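PDB 5MJW: protein Thf1 from Thermosynechococcus elongatus, which may take part in the biogenesis of photosynthetic membranes. Local coordinates for residues A[116-121]-A[136-141]. Numbering follows the deposited sequence.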
loop_
_atom_site.group_PDB
_atom_site.type_symbol
_atom_site.label_atom_id
_atom_site.label_comp_id
_atom_site.label_asym_id
_atom_site.label_seq_id
_atom_site.Cartn_x
_atom_site.Cartn_y
_atom_site.Cartn_z
ATOM N N GLN A 116 13.532 4.759 2.658
ATOM C CA GLN A 116 14.295 5.555 1.672
ATOM C C GLN A 116 15.800 5.394 1.857
ATOM O O GLN A 116 16.541 5.338 0.882
ATOM C CB GLN A 116 13.934 7.044 1.755
ATOM C CG GLN A 116 12.523 7.386 1.287
ATOM C CD GLN A 116 12.139 8.837 1.552
ATOM O OE1 GLN A 116 13.000 9.712 1.689
ATOM N NE2 GLN A 116 10.834 9.098 1.618
ATOM N N GLN A 117 16.229 5.337 3.115
ATOM C CA GLN A 117 17.562 4.862 3.527
ATOM C C GLN A 117 18.197 3.805 2.594
ATOM O O GLN A 117 19.375 3.908 2.271
ATOM C CB GLN A 117 17.445 4.312 4.958
ATOM C CG GLN A 117 18.706 3.760 5.615
ATOM C CD GLN A 117 18.411 3.139 6.975
ATOM O OE1 GLN A 117 17.315 3.309 7.525
ATOM N NE2 GLN A 117 19.387 2.413 7.526
ATOM N N TYR A 118 17.413 2.816 2.155
ATOM C CA TYR A 118 17.909 1.712 1.304
ATOM C C TYR A 118 17.800 1.924 -0.219
ATOM O O TYR A 118 18.039 0.983 -0.984
ATOM C CB TYR A 118 17.207 0.395 1.675
ATOM C CG TYR A 118 17.220 0.100 3.156
ATOM C CD1 TYR A 118 18.426 -0.092 3.838
ATOM C CD2 TYR A 118 16.033 0.023 3.883
ATOM C CE1 TYR A 118 18.446 -0.350 5.199
ATOM C CE2 TYR A 118 16.045 -0.238 5.243
ATOM C CZ TYR A 118 17.252 -0.415 5.898
ATOM O OH TYR A 118 17.256 -0.670 7.250
ATOM N N GLN A 119 17.461 3.139 -0.661
ATOM C CA GLN A 119 17.412 3.461 -2.099
ATOM C C GLN A 119 18.756 3.230 -2.782
ATOM O O GLN A 119 19.788 3.713 -2.319
ATOM C CB GLN A 119 16.983 4.913 -2.350
ATOM C CG GLN A 119 15.477 5.133 -2.332
ATOM C CD GLN A 119 15.068 6.540 -2.728
ATOM O OE1 GLN A 119 15.855 7.300 -3.297
ATOM N NE2 GLN A 119 13.821 6.892 -2.431
ATOM N N GLY A 120 18.729 2.477 -3.878
ATOM C CA GLY A 120 19.913 2.250 -4.696
ATOM C C GLY A 120 20.947 1.280 -4.147
ATOM O O GLY A 120 22.015 1.139 -4.737
ATOM N N ARG A 121 20.656 0.603 -3.036
ATOM C CA ARG A 121 21.575 -0.407 -2.502
ATOM C C ARG A 121 21.377 -1.693 -3.299
ATOM O O ARG A 121 20.274 -1.947 -3.791
ATOM C CB ARG A 121 21.314 -0.677 -1.018
ATOM C CG ARG A 121 21.499 0.522 -0.090
ATOM C CD ARG A 121 22.820 0.530 0.683
ATOM N NE ARG A 121 22.592 0.787 2.111
ATOM C CZ ARG A 121 22.318 -0.140 3.037
ATOM N NH1 ARG A 121 22.246 -1.438 2.728
ATOM N NH2 ARG A 121 22.106 0.232 4.299
ATOM N N SER A 136 20.033 -3.087 10.381
ATOM C CA SER A 136 19.476 -1.787 10.726
ATOM C C SER A 136 17.950 -1.769 10.623
ATOM O O SER A 136 17.332 -2.645 10.009
ATOM C CB SER A 136 20.044 -0.709 9.798
ATOM O OG SER A 136 19.626 -0.929 8.455
ATOM N N ALA A 137 17.365 -0.749 11.242
ATOM C CA ALA A 137 15.951 -0.457 11.120
ATOM C C ALA A 137 15.765 0.510 9.916
ATOM O O ALA A 137 16.618 1.392 9.704
ATOM C CB ALA A 137 15.429 0.163 12.421
ATOM N N PRO A 138 14.688 0.375 9.133
ATOM C CA PRO A 138 13.606 -0.590 9.331
ATOM C C PRO A 138 13.792 -1.967 8.664
ATOM O O PRO A 138 12.854 -2.764 8.682
ATOM C CB PRO A 138 12.425 0.121 8.681
ATOM C CG PRO A 138 13.064 0.799 7.511
ATOM C CD PRO A 138 14.358 1.337 8.069
ATOM N N LEU A 139 14.961 -2.263 8.093
ATOM C CA LEU A 139 15.163 -3.555 7.437
ATOM C C LEU A 139 14.917 -4.737 8.379
ATOM O O LEU A 139 14.320 -5.734 7.976
ATOM C CB LEU A 139 16.558 -3.653 6.819
ATOM C CG LEU A 139 16.911 -4.955 6.112
ATOM C CD1 LEU A 139 15.905 -5.264 5.017
ATOM C CD2 LEU A 139 18.321 -4.869 5.548
ATOM N N ASN A 140 15.353 -4.605 9.633
ATOM C CA ASN A 140 15.138 -5.637 10.671
ATOM C C ASN A 140 13.673 -6.069 10.863
ATOM O O ASN A 140 13.414 -7.183 11.327
ATOM C CB ASN A 140 15.701 -5.169 12.026
ATOM C CG ASN A 140 14.902 -4.021 12.636
ATOM O OD1 ASN A 140 14.225 -3.258 11.929
ATOM N ND2 ASN A 140 14.971 -3.897 13.955
ATOM N N SER A 141 12.726 -5.193 10.519
ATOM C CA SER A 141 11.287 -5.506 10.622
ATOM C C SER A 141 10.791 -6.676 9.748
ATOM O O SER A 141 9.662 -7.128 9.934
ATOM C CB SER A 141 10.442 -4.270 10.317
ATOM O OG SER A 141 10.485 -3.968 8.928
#
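Y118 reaches across to the 136-141 loop with the outer half of its ring and its hydroxyl, which carries both hydrogen bonds between the segments. With CG anti to the carbonyl carbon (chi1 -50°), CB directs the ring at the other loop. CG of Q117 lies over one ring face, offset toward the rim, and the R121 guanidinium stands at the ring edge, its own face toward CD1, which lies 3.7 Å above it, offset toward its rim. CE2 packs against CD of P138 at 3.6 Å, CE1 lies 3.5 Å from S136 OG at the ring edge, and CZ lies 3.4 Å from L139 CB. At the tip, Y118 OH donates to S136 OG (2.7 Å) and accepts from L139 N (2.9 Å, N-H...O angle 151°), bridging the first and last residues of a type VI turn with cis P138. A phenylalanine here would probably leave the buried L139 N-H without its acceptor and S136 OG without this donor. S136 OG also hydrogen-bonds to E129 OE2 in helix 123-131. Both segments, each with a short 3-10 piece, lie in loops flanking that helix, with L139 on its I126 and L130 and P138 on P67 of helix 67-80.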